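Local coordinates for protein cellobiose 2-epimerase (Ruminococcus albus, PDB 3VW5) that interconverts cellobiose and 4-O-beta-D-glucopyranosyl-D-mannose by reversible epimerization, using an (alpha/alpha)6-barrel fold, at residues Glu140-Asn145 with Tyr150-Ala155; Ile215-Asp220 with Leu272-Asn277. The protein carries 2 engineered substitutions. All coordinates share one frame; numbering follows the deposited sequence.

Contact 1 of 2, residues Glu140-Asn145 with Tyr150-Ala155; sequences EDIEKN and YGYREA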
# COMPACT_ATOMS: atom_id res chain seq x y z
N GLU A 140 -6.20 -13.67 13.16
CA GLU A 140 -7.00 -13.94 14.35
C GLU A 140 -6.99 -12.77 15.33
O GLU A 140 -8.04 -12.40 15.89
CB GLU A 140 -6.53 -15.22 15.05
CG GLU A 140 -7.01 -16.47 14.34
CD GLU A 140 -6.74 -17.73 15.13
OE1 GLU A 140 -5.64 -17.86 15.73
OE2 GLU A 140 -7.65 -18.60 15.16
N ASP A 141 -5.82 -12.18 15.52
CA ASP A 141 -5.68 -11.03 16.40
C ASP A 141 -6.53 -9.85 15.95
O ASP A 141 -7.08 -9.13 16.77
CB ASP A 141 -4.21 -10.59 16.53
CG ASP A 141 -3.37 -11.60 17.28
OD1 ASP A 141 -3.97 -12.55 17.85
OD2 ASP A 141 -2.12 -11.44 17.32
N ILE A 142 -6.63 -9.64 14.64
CA ILE A 142 -7.40 -8.51 14.13
C ILE A 142 -8.87 -8.73 14.41
O ILE A 142 -9.58 -7.84 14.88
CB ILE A 142 -7.17 -8.26 12.61
CG1 ILE A 142 -5.85 -7.54 12.36
CG2 ILE A 142 -8.28 -7.42 12.00
CD1 ILE A 142 -5.49 -7.47 10.89
N GLU A 143 -9.32 -9.95 14.13
CA GLU A 143 -10.73 -10.28 14.30
C GLU A 143 -11.15 -10.34 15.77
O GLU A 143 -12.26 -9.97 16.12
CB GLU A 143 -11.07 -11.57 13.57
CG GLU A 143 -10.75 -11.56 12.07
CD GLU A 143 -11.60 -10.58 11.27
OE1 GLU A 143 -12.85 -10.69 11.31
OE2 GLU A 143 -11.02 -9.72 10.59
N LYS A 144 -10.24 -10.77 16.64
CA LYS A 144 -10.53 -10.81 18.07
C LYS A 144 -10.65 -9.41 18.68
O LYS A 144 -11.62 -9.10 19.38
CB LYS A 144 -9.42 -11.57 18.80
CG LYS A 144 -9.77 -12.04 20.21
CD LYS A 144 -11.09 -12.79 20.16
CE LYS A 144 -11.13 -13.96 21.14
NZ LYS A 144 -11.44 -13.51 22.53
N ASN A 145 -9.66 -8.56 18.42
CA ASN A 145 -9.50 -7.33 19.18
C ASN A 145 -9.95 -6.03 18.52
O ASN A 145 -10.15 -5.04 19.22
CB ASN A 145 -8.06 -7.20 19.69
CG ASN A 145 -7.62 -8.40 20.51
OD1 ASN A 145 -8.02 -8.55 21.66
ND2 ASN A 145 -6.83 -9.28 19.91
N TYR A 150 -20.14 -2.57 14.35
CA TYR A 150 -20.36 -1.73 13.18
C TYR A 150 -19.05 -1.58 12.40
O TYR A 150 -18.83 -0.56 11.75
CB TYR A 150 -20.94 -0.37 13.58
CG TYR A 150 -21.70 0.37 12.48
CD1 TYR A 150 -21.79 -0.14 11.18
CD2 TYR A 150 -22.32 1.60 12.74
CE1 TYR A 150 -22.48 0.53 10.19
CE2 TYR A 150 -23.01 2.28 11.75
CZ TYR A 150 -23.09 1.74 10.47
OH TYR A 150 -23.78 2.42 9.49
N GLY A 151 -18.20 -2.60 12.48
CA GLY A 151 -16.98 -2.64 11.70
C GLY A 151 -15.69 -2.58 12.50
O GLY A 151 -15.70 -2.55 13.73
N TYR A 152 -14.56 -2.55 11.80
CA TYR A 152 -13.26 -2.51 12.44
C TYR A 152 -12.95 -1.15 13.06
O TYR A 152 -13.24 -0.11 12.46
CB TYR A 152 -12.17 -2.87 11.42
CG TYR A 152 -12.30 -4.26 10.86
CD1 TYR A 152 -11.73 -5.35 11.52
CD2 TYR A 152 -13.02 -4.51 9.69
CE1 TYR A 152 -11.86 -6.64 11.03
CE2 TYR A 152 -13.15 -5.80 9.19
CZ TYR A 152 -12.57 -6.86 9.87
OH TYR A 152 -12.69 -8.14 9.39
N ARG A 153 -12.37 -1.16 14.25
CA ARG A 153 -11.77 0.04 14.84
C ARG A 153 -10.27 0.03 14.59
O ARG A 153 -9.67 -1.02 14.41
CB ARG A 153 -12.07 0.11 16.33
CG ARG A 153 -13.50 0.45 16.60
CD ARG A 153 -13.74 0.64 18.07
NE ARG A 153 -15.13 0.97 18.33
CZ ARG A 153 -15.62 1.23 19.54
NH1 ARG A 153 -14.81 1.22 20.60
NH2 ARG A 153 -16.91 1.52 19.69
N GLU A 154 -9.64 1.20 14.61
CA GLU A 154 -8.31 1.34 14.01
C GLU A 154 -7.08 1.53 14.91
O GLU A 154 -6.00 1.05 14.57
CB GLU A 154 -8.36 2.42 12.94
CG GLU A 154 -9.51 2.18 11.98
CD GLU A 154 -9.37 2.92 10.68
OE1 GLU A 154 -10.24 2.71 9.80
OE2 GLU A 154 -8.39 3.69 10.53
N ALA A 155 -7.22 2.20 16.04
CA ALA A 155 -6.05 2.53 16.84
C ALA A 155 -6.20 2.18 18.32
O ALA A 155 -7.18 2.53 18.95
CB ALA A 155 -5.69 4.02 16.68

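Contact 2 of 2, residues Ile215-Asp220 with Leu272-Asn277; sequences IVYTPD and LKISHN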
# COMPACT_ATOMS: atom_id res chain seq x y z
N ILE A 215 -20.99 1.59 2.05
CA ILE A 215 -20.74 2.77 2.86
C ILE A 215 -19.80 3.78 2.22
O ILE A 215 -20.12 4.97 2.14
CB ILE A 215 -20.18 2.41 4.24
CG1 ILE A 215 -21.05 1.35 4.92
CG2 ILE A 215 -20.08 3.64 5.08
CD1 ILE A 215 -20.64 1.03 6.34
N VAL A 216 -18.64 3.33 1.77
CA VAL A 216 -17.60 4.28 1.42
C VAL A 216 -17.76 4.87 0.01
O VAL A 216 -17.51 6.06 -0.19
CB VAL A 216 -16.16 3.75 1.79
CG1 VAL A 216 -16.26 2.39 2.38
CG2 VAL A 216 -15.18 3.80 0.61
N TYR A 217 -18.21 4.05 -0.93
CA TYR A 217 -18.49 4.50 -2.29
C TYR A 217 -19.65 5.51 -2.31
O TYR A 217 -20.67 5.32 -1.66
CB TYR A 217 -18.79 3.30 -3.19
CG TYR A 217 -19.21 3.66 -4.60
CD1 TYR A 217 -18.36 4.35 -5.45
CD2 TYR A 217 -20.47 3.32 -5.08
CE1 TYR A 217 -18.74 4.69 -6.74
CE2 TYR A 217 -20.86 3.66 -6.37
CZ TYR A 217 -19.99 4.34 -7.19
OH TYR A 217 -20.37 4.68 -8.46
N THR A 218 -19.48 6.60 -3.05
CA THR A 218 -20.53 7.60 -3.19
C THR A 218 -21.07 7.53 -4.62
O THR A 218 -20.45 8.02 -5.56
CB THR A 218 -20.00 9.00 -2.88
OG1 THR A 218 -19.23 8.95 -1.67
CG2 THR A 218 -21.14 9.97 -2.69
N PRO A 219 -22.24 6.88 -4.78
CA PRO A 219 -22.75 6.59 -6.13
C PRO A 219 -23.01 7.81 -7.03
O PRO A 219 -22.75 7.69 -8.24
CB PRO A 219 -24.04 5.81 -5.86
CG PRO A 219 -24.37 6.06 -4.44
CD PRO A 219 -23.08 6.29 -3.73
N ASP A 220 -23.47 8.94 -6.50
CA ASP A 220 -23.83 10.05 -7.38
C ASP A 220 -22.62 10.88 -7.74
O ASP A 220 -22.73 11.88 -8.44
CB ASP A 220 -24.89 10.94 -6.74
CG ASP A 220 -24.38 11.64 -5.51
OD1 ASP A 220 -23.78 10.92 -4.66
OD2 ASP A 220 -24.54 12.89 -5.39
N LEU A 272 -14.75 0.71 -12.60
CA LEU A 272 -14.68 1.48 -13.84
C LEU A 272 -15.25 2.88 -13.65
O LEU A 272 -14.68 3.87 -14.12
CB LEU A 272 -15.41 0.75 -14.97
CG LEU A 272 -14.54 -0.13 -15.88
CD1 LEU A 272 -15.38 -0.83 -16.92
CD2 LEU A 272 -13.45 0.68 -16.56
N LYS A 273 -16.38 2.99 -12.94
CA LYS A 273 -17.00 4.29 -12.76
C LYS A 273 -16.06 5.20 -12.01
O LYS A 273 -15.95 6.39 -12.32
CB LYS A 273 -18.33 4.18 -12.03
CG LYS A 273 -19.50 3.84 -12.93
CD LYS A 273 -20.76 3.66 -12.13
CE LYS A 273 -21.75 2.79 -12.87
NZ LYS A 273 -22.85 2.33 -11.96
N ILE A 274 -15.38 4.64 -11.01
CA ILE A 274 -14.41 5.38 -10.22
C ILE A 274 -13.20 5.72 -11.10
O ILE A 274 -12.69 6.83 -11.05
CB ILE A 274 -13.97 4.58 -8.98
CG1 ILE A 274 -15.21 4.25 -8.12
CG2 ILE A 274 -12.89 5.34 -8.18
CD1 ILE A 274 -14.93 3.30 -6.99
N SER A 275 -12.77 4.76 -11.91
CA SER A 275 -11.68 4.99 -12.85
C SER A 275 -11.97 6.14 -13.80
O SER A 275 -11.10 6.99 -14.02
CB SER A 275 -11.42 3.73 -13.66
OG SER A 275 -10.57 2.87 -12.96
N HIS A 276 -13.15 6.15 -14.40
CA HIS A 276 -13.45 7.20 -15.36
C HIS A 276 -13.45 8.53 -14.65
O HIS A 276 -12.91 9.51 -15.17
CB HIS A 276 -14.79 6.98 -16.09
CG HIS A 276 -14.68 6.05 -17.25
ND1 HIS A 276 -14.07 6.42 -18.44
CD2 HIS A 276 -15.07 4.75 -17.40
CE1 HIS A 276 -14.11 5.38 -19.28
NE2 HIS A 276 -14.71 4.36 -18.67
N ASN A 277 -14.04 8.56 -13.46
CA ASN A 277 -14.09 9.79 -12.68
C ASN A 277 -12.70 10.37 -12.41
O ASN A 277 -12.46 11.54 -12.65
CB ASN A 277 -14.83 9.60 -11.37
CG ASN A 277 -15.28 10.91 -10.78
OD1 ASN A 277 -15.92 11.72 -11.46
ND2 ASN A 277 -14.94 11.15 -9.51

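Contact 1 of 2, residues Glu140-Asn145 with Tyr150-Ala155
Glu143 brings its carboxylate obliquely to the hydroxyl-bearing edge of the Tyr152 ring, the two planes turned 69° apart and Glu143 CD lying in the plane of the ring. Tyr152 OH donates to Glu143 OE2 at 2.6 Å, on the syn lone pair, the side facing OE1. A bend at chi2 (-67°) brings the carboxylate nearer the strand, although CB does not lead that way. Ile142, one residue earlier in helix 129-145, comes at the same ring obliquely. Its CG2, anti to the backbone N (chi1 -79° puts CG1 beside that N), rests 3.8 Å from Tyr152 CE1, and the two side chains lie roughly perpendicular. Ile142 also packs on Ile112, Ile116 and Leu185, while Tyr152 itself touches Leu185 and Phe207. Within the last helical turn, Asn145 ND2 bonds back to Asp141 O at 3.2 Å, sharing that carbonyl with Asn145 N. The contact ties the C-terminal end of this barrel helix to strand 151-156, next but one along the chain and part of an antiparallel sheet. Glu143 OE1 forms a salt bridge with Arg204, OE2 also bonds Tyr189 OH, and Tyr152 OH bonds Gln208 NE2; the arginine probably favours an ionised carboxylate, a strong acceptor for the largely buried phenol.

Contact 2 of 2, residues Ile215-Asp220 with Leu272-Asn277
Tyr217 reaches across to Lys273 and Ile274 from the first residue past helix 199-216, packing the turn there against helix 261-281 in the outer part of the (alpha/alpha)6 barrel. CB points toward that helix, and CG stands anti to the backbone N (chi1 175°), with the CD1/CE1 side of the ring against Ile274. Over one ring face, nearer its margin than its centre, sits Pro219 N, 3.8 Å above the plane. Tyr217 CD1 meets the terminal methyl of Ile274, CD1, at 3.9 Å. Tyr217 CE1 follows, 3.8 Å from Ile274 CG1; the two side chains run antiparallel alongside one another, the isoleucine oblique to the ring. At the tip, Tyr217 OH lies 3.8 Å from Lys273 CD and 4.1 Å from Lys273 CB, the extended lysine passing roughly perpendicular. The hydroxyl finds its polar partner in Asn222 ND2, in the loop before strand 223-228. With an alanine here, Ile274 would probably lose its aromatic neighbour and Asn222 its hydroxyl partner, opening a gap beside helix 261-281. Across these two segments the join is one of van der Waals packing, with the lysine contributing methylenes and the phenol's polarity spent on the adjoining loop.

Both contacts lie on the periphery of the barrel, their centres about 19 and 20 Å from that of the chain and about 26 Å from each other. Contact 1 is the more buried, touched by side chains of helices 109-126, 179-196 and 199-216; contact 2 is only partly covered, with an exposed lysine at its margin. Each hangs on one tyrosine meeting a helix, but contact 1 draws its phenol into a charged hydrogen-bonded network, whereas contact 2 joins its segments by apolar packing. Helix 199-216 connects them: it supplies Arg204 and Gln208 to contact 1, and its end enters contact 2. They touch directly where Tyr150 CE1 packs 4.3 Å from Ile215 CD1.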